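PDB 3PNU: dihydroorotase from Campylobacter jejuni subsp. jejuni, which probably catalyses the reversible, zinc-dependent cyclisation of N-carbamoyl-L-aspartate to (S)-dihydroorotate in the de novo synthesis of pyrimidines. Local coordinates for residues A[185-190]-A[196-201]; A[151-156]-A[312-317]; A[29-34]-A[308-313]; A[121-126]-A[231-236]. One frame throughout, in Å; residues are numbered along the deposited sequence.

Contact 1: A[185-190]-A[196-201]; sequences IVMEHI and CELLKD. With ZN (zinc ion), chain C.
The imidazole of H189 looks into the metal site of this TIM barrel, while M187, two residues before it, and I190, just after it, send their side chains the other way, onto L199 and C196. E188 CB sits over the middle of one face of the H189 ring, and H155, a fellow ligand of the zinc ion, meets the ring edge-to-face; the ring of H34 also meets it, the two planes about 55° apart. At the ring's edge, H189 NE2 binds that zinc ion at 2.0 Å, and a water is also on the metal. A chi1 of 45° tucks CG of H189 between its own N and C, and phi is positive at this residue. The contact is a beta-alpha step of the barrel: strand 185-187 leads to the ligand just past its C-terminal end, and helix 193-201 returns along the outside before strand 205-209. The packing between the two segments is wholly apolar and buried. M187 runs out straight and then bends at its thioether (chi3 -61°), which brings CE to 3.9 Å from L199 CD1, the two side chains crossing at a slant, while M187 SD is a looser 4.3 Å from L198 CD2. Y173 of helix 170-179 touches both M187 and L198, and L245 of helix 239-250 touches both I190 and C196. Past the metal ligand, the chain comes back to the helix through I190, whose CD1 ends 3.9 Å from C196 SG.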
loop_
_atom_site.group_PDB
_atom_site.type_symbol
_atom_site.label_atom_id
_atom_site.label_comp_id
_atom_site.label_asym_id
_atom_site.label_seq_id
_atom_site.Cartn_x
_atom_site.Cartn_y
_atom_site.Cartn_z
ATOM N N ILE A 185 20.265 1.737 -22.513
ATOM C CA ILE A 185 19.302 1.085 -21.666
ATOM C C ILE A 185 18.666 2.149 -20.795
ATOM O O ILE A 185 19.338 2.766 -19.960
ATOM C CB ILE A 185 19.970 0.008 -20.789
ATOM C CG1 ILE A 185 20.707 -1.019 -21.662
ATOM C CG2 ILE A 185 18.947 -0.671 -19.923
ATOM C CD1 ILE A 185 21.503 -2.085 -20.890
ATOM N N VAL A 186 17.374 2.374 -20.997
ATOM C CA VAL A 186 16.666 3.387 -20.224
ATOM C C VAL A 186 15.840 2.736 -19.124
ATOM O O VAL A 186 14.918 1.968 -19.391
ATOM C CB VAL A 186 15.760 4.271 -21.114
ATOM C CG1 VAL A 186 15.142 5.416 -20.293
ATOM C CG2 VAL A 186 16.571 4.829 -22.263
ATOM N N MET A 187 16.224 3.028 -17.883
ATOM C CA MET A 187 15.521 2.550 -16.710
ATOM C C MET A 187 14.280 3.443 -16.568
ATOM O O MET A 187 14.374 4.565 -16.072
ATOM C CB MET A 187 16.425 2.681 -15.474
ATOM C CG MET A 187 17.758 1.926 -15.592
ATOM S SD MET A 187 18.769 1.916 -14.096
ATOM C CE MET A 187 19.057 3.661 -13.863
ATOM N N GLU A 188 13.127 2.969 -17.030
ATOM C CA GLU A 188 11.896 3.771 -16.954
ATOM C C GLU A 188 11.400 4.001 -15.558
ATOM O O GLU A 188 11.667 3.207 -14.648
ATOM C CB GLU A 188 10.781 3.130 -17.770
ATOM C CG GLU A 188 11.074 3.111 -19.261
ATOM C CD GLU A 188 11.182 4.518 -19.865
ATOM O OE1 GLU A 188 10.615 5.506 -19.301
ATOM O OE2 GLU A 188 11.833 4.619 -20.920
ATOM N N HIS A 189 10.644 5.092 -15.401
ATOM C CA HIS A 189 10.086 5.522 -14.110
ATOM C C HIS A 189 10.833 5.009 -12.879
ATOM O O HIS A 189 10.323 4.188 -12.125
ATOM C CB HIS A 189 8.614 5.169 -14.001
ATOM C CG HIS A 189 8.278 3.784 -14.444
ATOM N ND1 HIS A 189 8.876 2.665 -13.913
ATOM C CD2 HIS A 189 7.365 3.335 -15.340
ATOM C CE1 HIS A 189 8.375 1.586 -14.493
ATOM N NE2 HIS A 189 7.445 1.965 -15.349
ATOM N N ILE A 190 12.045 5.487 -12.669
ATOM C CA ILE A 190 12.784 5.037 -11.498
ATOM C C ILE A 190 12.159 5.653 -10.269
ATOM O O ILE A 190 11.638 6.784 -10.307
ATOM C CB ILE A 190 14.264 5.317 -11.570
ATOM C CG1 ILE A 190 14.569 6.824 -11.634
ATOM C CG2 ILE A 190 14.870 4.582 -12.784
ATOM C CD1 ILE A 190 16.100 7.138 -11.404
ATOM N N CYS A 196 18.852 5.570 -8.711
ATOM C CA CYS A 196 19.451 6.885 -8.883
ATOM C C CYS A 196 20.965 6.721 -8.867
ATOM O O CYS A 196 21.650 7.293 -9.683
ATOM C CB CYS A 196 19.028 7.855 -7.788
ATOM S SG CYS A 196 17.292 8.263 -7.891
ATOM N N GLU A 197 21.474 5.924 -7.945
ATOM C CA GLU A 197 22.924 5.690 -7.833
ATOM C C GLU A 197 23.490 4.852 -8.960
ATOM O O GLU A 197 24.517 5.212 -9.525
ATOM C CB GLU A 197 23.261 5.056 -6.478
ATOM C CG GLU A 197 23.066 6.056 -5.328
ATOM C CD GLU A 197 23.249 5.464 -3.936
ATOM O OE1 GLU A 197 23.500 4.243 -3.797
ATOM O OE2 GLU A 197 23.125 6.246 -2.966
ATOM N N LEU A 198 22.812 3.755 -9.302
ATOM C CA LEU A 198 23.267 2.868 -10.375
ATOM C C LEU A 198 23.398 3.613 -11.707
ATOM O O LEU A 198 24.223 3.269 -12.524
ATOM C CB LEU A 198 22.312 1.682 -10.558
ATOM C CG LEU A 198 22.763 0.558 -11.506
ATOM C CD1 LEU A 198 23.931 -0.282 -10.899
ATOM C CD2 LEU A 198 21.612 -0.352 -11.835
ATOM N N LEU A 199 22.569 4.626 -11.911
ATOM C CA LEU A 199 22.588 5.435 -13.115
ATOM C C LEU A 199 23.983 6.010 -13.392
ATOM O O LEU A 199 24.381 6.141 -14.550
ATOM C CB LEU A 199 21.599 6.587 -12.960
ATOM C CG LEU A 199 21.319 7.528 -14.125
ATOM C CD1 LEU A 199 20.769 6.803 -15.369
ATOM C CD2 LEU A 199 20.323 8.635 -13.678
ATOM N N LYS A 200 24.700 6.361 -12.321
ATOM C CA LYS A 200 26.035 6.958 -12.420
ATOM C C LYS A 200 27.122 5.930 -12.695
ATOM O O LYS A 200 28.200 6.289 -13.094
ATOM C CB LYS A 200 26.429 7.590 -11.087
ATOM C CG LYS A 200 25.423 8.527 -10.404
ATOM C CD LYS A 200 25.363 9.933 -10.957
ATOM C CE LYS A 200 24.495 10.801 -10.026
ATOM N NZ LYS A 200 24.521 12.246 -10.339
ATOM N N ASP A 201 26.860 4.649 -12.450
ATOM C CA ASP A 201 27.901 3.620 -12.613
ATOM C C ASP A 201 28.139 3.121 -14.031
ATOM O O ASP A 201 29.155 2.491 -14.277
ATOM C CB ASP A 201 27.598 2.392 -11.732
ATOM C CG ASP A 201 27.627 2.695 -10.228
ATOM O OD1 ASP A 201 28.120 3.776 -9.815
ATOM O OD2 ASP A 201 27.147 1.823 -9.453
HETATM ZN ZN ZN C . 6.169 0.818 -16.459
HETATM O O HOH W 1 4.636 2.044 -15.974
#

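Contact 2: A[151-156]-A[312-317]; sequences PLLVHG and KIYDLK. With ZN (zinc ion), chain C.
P151 and Y314 make the main apolar contact, with P151 CG 4.0 Å from Y314 CE2. The pyrrolidine meets the phenol at a slant, neither squarely over the ring nor squarely at its rim. A longer approach comes from L153, whose CD2 is 4.5 Å from Y314 OH. Y314, the last residue of helix 299-314, projects toward the strand with CG anti to the carbonyl carbon (chi1 -61°). The preceding residue packs on it: I313 CG2 lies over the centre of one ring face, 3.7 Å above the plane. Y314 also touches V186 and M257, which stand on strands 185-187 and 256-258.

The aromatic partner is F113 of a loop, whose ring meets that of Y314 edge-to-face.

Metal coordination is the third kind and lies well away from the tyrosine. H155 ND1 binds a zinc ion at 2.1 Å, and a water sits on the same metal. The second nitrogen of this imidazole, NE2, is hydrogen-bonded to E157 OE1, which holds the ring's rotation. P151, at one end of the segment 151-156, thus packs against the end of helix 299-314, and H155, near the other, is on the metal. That placing of H155, a zinc ligand just past the C-terminal end of strand 152-154, is typical of the TIM-barrel amidohydrolases.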
loop_
_atom_site.group_PDB
_atom_site.type_symbol
_atom_site.label_atom_id
_atom_site.label_comp_id
_atom_site.label_asym_id
_atom_site.label_seq_id
_atom_site.Cartn_x
_atom_site.Cartn_y
_atom_site.Cartn_z
ATOM N N PRO A 151 17.233 1.882 -28.803
ATOM C CA PRO A 151 17.320 1.821 -27.337
ATOM C C PRO A 151 16.354 0.835 -26.688
ATOM O O PRO A 151 15.276 0.611 -27.221
ATOM C CB PRO A 151 16.930 3.237 -26.924
ATOM C CG PRO A 151 15.977 3.684 -28.009
ATOM C CD PRO A 151 16.480 3.063 -29.271
ATOM N N LEU A 152 16.751 0.263 -25.549
ATOM C CA LEU A 152 15.917 -0.668 -24.781
ATOM C C LEU A 152 15.356 0.109 -23.583
ATOM O O LEU A 152 16.127 0.608 -22.738
ATOM C CB LEU A 152 16.726 -1.879 -24.296
ATOM C CG LEU A 152 15.968 -2.994 -23.533
ATOM C CD1 LEU A 152 15.034 -3.800 -24.444
ATOM C CD2 LEU A 152 16.912 -3.930 -22.836
ATOM N N LEU A 153 14.028 0.249 -23.561
ATOM C CA LEU A 153 13.301 0.918 -22.511
ATOM C C LEU A 153 12.799 -0.232 -21.638
ATOM O O LEU A 153 12.242 -1.202 -22.155
ATOM C CB LEU A 153 12.114 1.711 -23.098
ATOM C CG LEU A 153 12.384 2.471 -24.410
ATOM C CD1 LEU A 153 11.121 3.222 -24.853
ATOM C CD2 LEU A 153 13.605 3.424 -24.320
ATOM N N VAL A 154 12.973 -0.142 -20.327
ATOM C CA VAL A 154 12.615 -1.256 -19.462
ATOM C C VAL A 154 11.783 -0.871 -18.269
ATOM O O VAL A 154 12.028 0.141 -17.649
ATOM C CB VAL A 154 13.944 -1.871 -18.922
ATOM C CG1 VAL A 154 13.708 -3.034 -17.954
ATOM C CG2 VAL A 154 14.830 -2.295 -20.102
ATOM N N HIS A 155 10.769 -1.674 -17.961
ATOM C CA HIS A 155 9.985 -1.491 -16.740
ATOM C C HIS A 155 10.760 -2.366 -15.747
ATOM O O HIS A 155 10.618 -3.587 -15.739
ATOM C CB HIS A 155 8.550 -1.980 -16.926
ATOM C CG HIS A 155 7.714 -1.861 -15.687
ATOM N ND1 HIS A 155 6.645 -0.998 -15.584
ATOM C CD2 HIS A 155 7.830 -2.457 -14.477
ATOM C CE1 HIS A 155 6.115 -1.092 -14.379
ATOM N NE2 HIS A 155 6.819 -1.966 -13.683
ATOM N N GLY A 156 11.610 -1.746 -14.937
ATOM C CA GLY A 156 12.508 -2.477 -14.019
ATOM C C GLY A 156 11.981 -2.938 -12.663
ATOM O O GLY A 156 12.230 -2.315 -11.645
ATOM N N LYS A 312 19.713 15.905 -26.426
ATOM C CA LYS A 312 21.149 15.641 -26.497
ATOM C C LYS A 312 21.469 14.138 -26.572
ATOM O O LYS A 312 22.311 13.723 -27.350
ATOM C CB LYS A 312 21.874 16.281 -25.309
ATOM C CG LYS A 312 23.365 16.057 -25.363
ATOM C CD LYS A 312 24.105 16.854 -24.322
ATOM C CE LYS A 312 25.605 16.654 -24.477
ATOM N NZ LYS A 312 26.337 17.578 -23.573
ATOM N N ILE A 313 20.771 13.339 -25.768
ATOM C CA ILE A 313 20.954 11.894 -25.725
ATOM C C ILE A 313 20.686 11.208 -27.051
ATOM O O ILE A 313 21.427 10.300 -27.449
ATOM C CB ILE A 313 20.039 11.271 -24.654
ATOM C CG1 ILE A 313 20.563 11.642 -23.268
ATOM C CG2 ILE A 313 19.971 9.742 -24.826
ATOM C CD1 ILE A 313 19.636 11.287 -22.134
ATOM N N TYR A 314 19.636 11.640 -27.738
ATOM C CA TYR A 314 19.250 11.019 -29.011
ATOM C C TYR A 314 19.554 11.845 -30.273
ATOM O O TYR A 314 19.422 11.321 -31.369
ATOM C CB TYR A 314 17.748 10.663 -29.011
ATOM C CG TYR A 314 17.333 9.678 -27.949
ATOM C CD1 TYR A 314 16.725 10.109 -26.778
ATOM C CD2 TYR A 314 17.575 8.308 -28.096
ATOM C CE1 TYR A 314 16.352 9.220 -25.801
ATOM C CE2 TYR A 314 17.209 7.415 -27.115
ATOM C CZ TYR A 314 16.589 7.883 -25.965
ATOM O OH TYR A 314 16.205 7.015 -24.963
ATOM N N ASP A 315 19.969 13.104 -30.122
ATOM C CA ASP A 315 20.251 14.003 -31.268
ATOM C C ASP A 315 18.997 14.291 -32.025
ATOM O O ASP A 315 18.897 13.999 -33.209
ATOM C CB ASP A 315 21.265 13.423 -32.249
ATOM C CG ASP A 315 22.678 13.824 -31.941
ATOM O OD1 ASP A 315 22.883 14.932 -31.402
ATOM O OD2 ASP A 315 23.584 13.025 -32.265
ATOM N N LEU A 316 18.023 14.843 -31.333
ATOM C CA LEU A 316 16.774 15.166 -31.960
ATOM C C LEU A 316 16.841 16.577 -32.537
ATOM O O LEU A 316 17.613 17.422 -32.072
ATOM C CB LEU A 316 15.640 15.089 -30.947
ATOM C CG LEU A 316 15.496 13.779 -30.192
ATOM C CD1 LEU A 316 14.354 13.937 -29.216
ATOM C CD2 LEU A 316 15.278 12.596 -31.114
ATOM N N LYS A 317 16.023 16.809 -33.552
ATOM C CA LYS A 317 15.915 18.099 -34.183
ATOM C C LYS A 317 14.461 18.359 -34.532
ATOM O O LYS A 317 13.695 17.412 -34.723
ATOM C CB LYS A 317 16.811 18.152 -35.420
ATOM C CG LYS A 317 18.255 18.234 -35.036
ATOM C CD LYS A 317 19.150 18.535 -36.197
ATOM C CE LYS A 317 20.536 18.831 -35.682
ATOM N NZ LYS A 317 20.532 20.013 -34.780
HETATM ZN ZN ZN C . 6.169 0.818 -16.459
HETATM O O HOH W 1 4.636 2.044 -15.974
#

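Contact 3: A[29-34]-A[308-313]; sequences NPLDMH and DNTCKI. With ZN (zinc ion), chain D.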
loop_
_atom_site.group_PDB
_atom_site.type_symbol
_atom_site.label_atom_id
_atom_site.label_comp_id
_atom_site.label_asym_id
_atom_site.label_seq_id
_atom_site.Cartn_x
_atom_site.Cartn_y
_atom_site.Cartn_z
ATOM N N ASN A 29 9.863 22.934 -26.739
ATOM C CA ASN A 29 9.805 21.540 -27.178
ATOM C C ASN A 29 9.760 20.491 -26.049
ATOM O O ASN A 29 10.602 19.599 -25.991
ATOM C CB ASN A 29 10.990 21.241 -28.121
ATOM C CG ASN A 29 10.904 21.996 -29.459
ATOM O OD1 ASN A 29 9.820 22.248 -29.981
ATOM N ND2 ASN A 29 12.062 22.336 -30.020
ATOM N N PRO A 30 8.782 20.601 -25.148
ATOM C CA PRO A 30 8.664 19.617 -24.078
ATOM C C PRO A 30 8.430 18.220 -24.616
ATOM O O PRO A 30 7.656 18.009 -25.555
ATOM C CB PRO A 30 7.425 20.075 -23.293
ATOM C CG PRO A 30 6.694 20.996 -24.210
ATOM C CD PRO A 30 7.735 21.629 -25.071
ATOM N N LEU A 31 9.103 17.265 -24.007
ATOM C CA LEU A 31 8.966 15.895 -24.409
ATOM C C LEU A 31 8.468 15.056 -23.251
ATOM O O LEU A 31 8.921 15.227 -22.128
ATOM C CB LEU A 31 10.325 15.399 -24.883
ATOM C CG LEU A 31 10.804 16.082 -26.167
ATOM C CD1 LEU A 31 12.310 15.893 -26.413
ATOM C CD2 LEU A 31 9.989 15.566 -27.337
ATOM N N ASP A 32 7.509 14.176 -23.520
ATOM C CA ASP A 32 7.043 13.235 -22.511
ATOM C C ASP A 32 7.599 11.906 -22.961
ATOM O O ASP A 32 7.065 11.288 -23.889
ATOM C CB ASP A 32 5.516 13.184 -22.376
ATOM C CG ASP A 32 5.060 12.159 -21.294
ATOM O OD1 ASP A 32 5.901 11.352 -20.834
ATOM O OD2 ASP A 32 3.875 12.154 -20.902
ATOM N N MET A 33 8.676 11.456 -22.313
ATOM C CA MET A 33 9.351 10.203 -22.739
ATOM C C MET A 33 8.764 8.884 -22.229
ATOM O O MET A 33 9.384 7.826 -22.395
ATOM C CB MET A 33 10.845 10.282 -22.430
ATOM C CG MET A 33 11.514 11.530 -23.049
ATOM S SD MET A 33 11.363 11.634 -24.856
ATOM C CE MET A 33 12.438 10.314 -25.413
ATOM N N HIS A 34 7.569 8.928 -21.642
ATOM C CA HIS A 34 6.912 7.702 -21.181
ATOM C C HIS A 34 5.410 7.957 -21.063
ATOM O O HIS A 34 4.965 8.480 -20.060
ATOM C CB HIS A 34 7.490 7.261 -19.817
ATOM C CG HIS A 34 7.032 5.910 -19.373
ATOM N ND1 HIS A 34 7.901 4.856 -19.180
ATOM C CD2 HIS A 34 5.791 5.427 -19.107
ATOM C CE1 HIS A 34 7.217 3.791 -18.794
ATOM N NE2 HIS A 34 5.935 4.108 -18.746
ATOM N N ASP A 308 15.908 19.268 -23.200
ATOM C CA ASP A 308 17.306 19.267 -23.680
ATOM C C ASP A 308 18.078 17.970 -23.426
ATOM O O ASP A 308 18.925 17.588 -24.244
ATOM C CB ASP A 308 18.124 20.458 -23.131
ATOM C CG ASP A 308 17.478 21.814 -23.405
ATOM O OD1 ASP A 308 16.413 21.890 -24.035
ATOM O OD2 ASP A 308 18.050 22.822 -22.965
ATOM N N ASN A 309 17.812 17.305 -22.307
ATOM C CA ASN A 309 18.522 16.070 -21.996
ATOM C C ASN A 309 18.186 15.015 -23.032
ATOM O O ASN A 309 19.071 14.373 -23.599
ATOM C CB ASN A 309 18.207 15.560 -20.585
ATOM C CG ASN A 309 18.742 16.479 -19.488
ATOM O OD1 ASN A 309 19.316 17.522 -19.780
ATOM N ND2 ASN A 309 18.544 16.090 -18.210
ATOM N N THR A 310 16.897 14.838 -23.282
ATOM C CA THR A 310 16.470 13.884 -24.269
ATOM C C THR A 310 17.055 14.274 -25.617
ATOM O O THR A 310 17.624 13.443 -26.302
ATOM C CB THR A 310 14.955 13.862 -24.404
ATOM O OG1 THR A 310 14.373 13.400 -23.181
ATOM C CG2 THR A 310 14.537 12.960 -25.541
ATOM N N CYS A 311 16.927 15.542 -25.989
ATOM C CA CYS A 311 17.450 16.000 -27.292
ATOM C C CYS A 311 18.926 15.695 -27.468
ATOM O O CYS A 311 19.332 15.250 -28.530
ATOM C CB CYS A 311 17.159 17.485 -27.546
ATOM S SG CYS A 311 15.403 17.801 -27.889
ATOM N N LYS A 312 19.713 15.905 -26.426
ATOM C CA LYS A 312 21.149 15.641 -26.497
ATOM C C LYS A 312 21.469 14.138 -26.572
ATOM O O LYS A 312 22.311 13.723 -27.350
ATOM C CB LYS A 312 21.874 16.281 -25.309
ATOM C CG LYS A 312 23.365 16.057 -25.363
ATOM C CD LYS A 312 24.105 16.854 -24.322
ATOM C CE LYS A 312 25.605 16.654 -24.477
ATOM N NZ LYS A 312 26.337 17.578 -23.573
ATOM N N ILE A 313 20.771 13.339 -25.768
ATOM C CA ILE A 313 20.954 11.894 -25.725
ATOM C C ILE A 313 20.686 11.208 -27.051
ATOM O O ILE A 313 21.427 10.300 -27.449
ATOM C CB ILE A 313 20.039 11.271 -24.654
ATOM C CG1 ILE A 313 20.563 11.642 -23.268
ATOM C CG2 ILE A 313 19.971 9.742 -24.826
ATOM C CD1 ILE A 313 19.636 11.287 -22.134
HETATM ZN ZN ZN D . 4.373 2.775 -18.255
HETATM O O HOH W 1 4.636 2.044 -15.974
#
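T310 is the hub: L31 and M33 close on it from one strand of the TIM barrel, 31-35, while T310 stands on helix 299-314. Its methyl does most of the touching. The side chains of M33 and T310 meet end on, and T310 CG2 is 3.4 Å from M33 CE, a close approach; M33 CG lies equally close to T310 OG1. The methionine gets there by folding twice, at chi2 (-59°) and chi3 (-70°), which lays CG, SD and CE along T310 OG1 and CG2 instead of letting the chain run on past. L31 comes at a slant, its CD1 3.8 Å from T310 CG2, and L31 CD1 is also 3.9 Å from C311 SG one residue further along the helix. One branch of the leucine therefore spans two successive helix residues. The contact is mostly apolar and largely buried, with the T310 hydroxyl against M33 CG; M257 of strand 256-258 lies on T310 and V58 of strand 56-59 on M33.

Between L31 and M33, D32 turns its side chain to the other side of the strand and forms the Asx turn that leads to the zinc ligand H34. D32 OD1 accepts the backbone N-H of H34 at 3.1 Å, nearly straight at 164° though from above the carboxylate plane, where the chain turns its corner. S260 OG holds the other oxygen, D32 OD2. The H34 ring is pinned at both nitrogens: ND1 is hydrogen-bonded to E188 OE1, and NE2 binds a zinc ion at 2.1 Å, alongside H36 and D261.

Contact 4: A[121-126]-A[231-236]; sequences GITTNS and FCKPIA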
loop_
_atom_site.group_PDB
_atom_site.type_symbol
_atom_site.label_atom_id
_atom_site.label_comp_id
_atom_site.label_asym_id
_atom_site.label_seq_id
_atom_site.Cartn_x
_atom_site.Cartn_y
_atom_site.Cartn_z
ATOM N N GLY A 121 4.207 -10.551 -16.557
ATOM C CA GLY A 121 3.132 -10.277 -15.606
ATOM C C GLY A 121 3.491 -9.420 -14.409
ATOM O O GLY A 121 3.195 -9.787 -13.266
ATOM N N ILE A 122 4.130 -8.283 -14.654
ATOM C CA ILE A 122 4.500 -7.400 -13.558
ATOM C C ILE A 122 3.592 -6.169 -13.507
ATOM O O ILE A 122 3.276 -5.685 -12.416
ATOM C CB ILE A 122 6.003 -6.985 -13.618
ATOM C CG1 ILE A 122 6.431 -6.315 -12.304
ATOM C CG2 ILE A 122 6.278 -6.084 -14.824
ATOM C CD1 ILE A 122 6.197 -7.171 -11.036
ATOM N N THR A 123 3.159 -5.680 -14.672
ATOM C CA THR A 123 2.306 -4.479 -14.738
ATOM C C THR A 123 1.076 -4.684 -15.668
ATOM O O THR A 123 0.748 -5.827 -16.029
ATOM C CB THR A 123 3.171 -3.212 -15.136
ATOM O OG1 THR A 123 2.447 -1.999 -14.876
ATOM C CG2 THR A 123 3.631 -3.270 -16.594
ATOM N N THR A 124 0.401 -3.586 -16.025
ATOM C CA THR A 124 -0.799 -3.617 -16.893
ATOM C C THR A 124 -0.477 -4.077 -18.331
ATOM O O THR A 124 0.221 -3.372 -19.071
ATOM C CB THR A 124 -1.499 -2.217 -16.943
ATOM O OG1 THR A 124 -1.895 -1.827 -15.625
ATOM C CG2 THR A 124 -2.731 -2.235 -17.855
ATOM N N ASN A 125 -0.997 -5.253 -18.706
ATOM C CA ASN A 125 -0.791 -5.859 -20.044
ATOM C C ASN A 125 0.667 -6.259 -20.287
ATOM O O ASN A 125 1.377 -5.649 -21.090
ATOM C CB ASN A 125 -1.291 -4.930 -21.157
ATOM C CG ASN A 125 -2.756 -4.574 -21.004
ATOM O OD1 ASN A 125 -3.538 -5.329 -20.416
ATOM N ND2 ASN A 125 -3.139 -3.422 -21.539
ATOM N N SER A 126 1.093 -7.300 -19.582
ATOM C CA SER A 126 2.464 -7.790 -19.663
ATOM C C SER A 126 2.556 -9.323 -19.664
ATOM O O SER A 126 3.659 -9.883 -19.540
ATOM C CB SER A 126 3.245 -7.236 -18.465
ATOM O OG SER A 126 2.605 -7.569 -17.234
ATOM N N PHE A 231 -2.040 5.276 -6.399
ATOM C CA PHE A 231 -1.519 3.936 -6.518
ATOM C C PHE A 231 -1.073 3.649 -7.951
ATOM O O PHE A 231 -1.871 3.743 -8.906
ATOM C CB PHE A 231 -2.573 2.919 -6.051
ATOM C CG PHE A 231 -2.213 1.479 -6.341
ATOM C CD1 PHE A 231 -1.103 0.895 -5.749
ATOM C CD2 PHE A 231 -3.018 0.695 -7.181
ATOM C CE1 PHE A 231 -0.772 -0.426 -5.998
ATOM C CE2 PHE A 231 -2.709 -0.619 -7.437
ATOM C CZ PHE A 231 -1.574 -1.196 -6.842
ATOM N N CYS A 232 0.207 3.299 -8.086
ATOM C CA CYS A 232 0.795 2.966 -9.374
ATOM C C CYS A 232 1.956 1.986 -9.195
ATOM O O CYS A 232 2.344 1.651 -8.068
ATOM C CB CYS A 232 1.338 4.228 -10.039
ATOM S SG CYS A 232 2.718 4.972 -9.130
ATOM N N LYS A 233 2.493 1.552 -10.330
ATOM C CA LYS A 233 3.636 0.685 -10.381
ATOM C C LYS A 233 4.722 1.443 -11.152
ATOM O O LYS A 233 4.459 1.970 -12.234
ATOM C CB LYS A 233 3.264 -0.628 -11.074
ATOM C CG LYS A 233 2.204 -1.418 -10.283
ATOM C CD LYS A 233 1.842 -2.735 -10.951
ATOM C CE LYS A 233 0.689 -3.494 -10.210
ATOM N NZ LYS A 233 1.105 -4.079 -8.916
ATOM N N PRO A 234 5.935 1.546 -10.590
ATOM C CA PRO A 234 6.369 1.041 -9.295
ATOM C C PRO A 234 5.809 1.892 -8.183
ATOM O O PRO A 234 5.704 3.109 -8.307
ATOM C CB PRO A 234 7.892 1.175 -9.359
ATOM C CG PRO A 234 8.201 1.355 -10.823
ATOM C CD PRO A 234 7.065 2.105 -11.347
ATOM N N ILE A 235 5.449 1.238 -7.097
ATOM C CA ILE A 235 4.874 1.887 -5.944
ATOM C C ILE A 235 5.748 3.028 -5.432
ATOM O O ILE A 235 6.975 2.961 -5.496
ATOM C CB ILE A 235 4.679 0.826 -4.808
ATOM C CG1 ILE A 235 3.813 1.382 -3.693
ATOM C CG2 ILE A 235 6.039 0.282 -4.271
ATOM C CD1 ILE A 235 2.406 1.683 -4.150
ATOM N N ALA A 236 5.123 4.084 -4.932
ATOM C CA ALA A 236 5.882 5.178 -4.333
ATOM C C ALA A 236 6.591 4.580 -3.109
ATOM O O ALA A 236 6.016 3.773 -2.382
ATOM C CB ALA A 236 4.985 6.316 -3.929
#
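K233 and T123 run past one another with their side chains heading opposite ways, and the closest packing is by methylenes, not by the charge. K233 CD lies 3.6 Å from I122 O and 4.0 Å from T123 OG1, so the aliphatic stem of the lysine runs by a carbonyl and a hydroxyl of the facing loop. The stem stays extended through chi2 and chi3 and bends only at the last step (chi4 -72°), and the ammonium is hydrogen-bonded to G224 O of the second subunit. K233 thus turns its polar end to the dimer partner and its middle to its own chain.

The other side is loose as far as this contact goes. T124 and N125 make no close contact with 231-236 and are partly open to solvent; both are hydrogen-bonded to N62, a predicted substrate-binding residue, T124 O accepting from N62 ND2 and N125 ND2 giving to N62 O. Bonds within the loop also brace it. S126 OG donates to T123 O at 2.8 Å, from above the carbonyl plane, and receives a weak bond from I122 N; G121 N meets S126 O at 3.1 Å and closes the turn. In the facing loop the peptide before P234 is cis, and the P234 ring touches H189.

T123 stands beside H155, its side chain about 5 Å from a zinc ion. The chemistry implies two separate attachments for K233: its methylenes join it to the loop 121-126 by packing, and its NZ joins it to the second subunit by the hydrogen bond to G224 O, all close to H155 and the metal.

Overall arrangement
Contacts 1, 2 and 3 cluster round the barrel, with centres 12 Å (1 and 2), 9 Å (2 and 3) and 16 Å (1 and 3) apart. Contacts 1 and 2 use neighbouring strands, 185-187 and 152-154, of one parallel sheet and supply ligands to the same zinc ion; contacts 2 and 3 share helix 299-314. Contact 4 joins two loops, about 24 Å from contact 3 between centres, yet it touches contact 1 through P234 on H189 and contact 2 through T123 on H155. Along the chain, contact 3 encloses contacts 1 and 4, contact 1 also nests inside contacts 2 and 4, and contacts 2 and 4 interleave. Distant parts of the sequence thereby converge on one binuclear zinc centre.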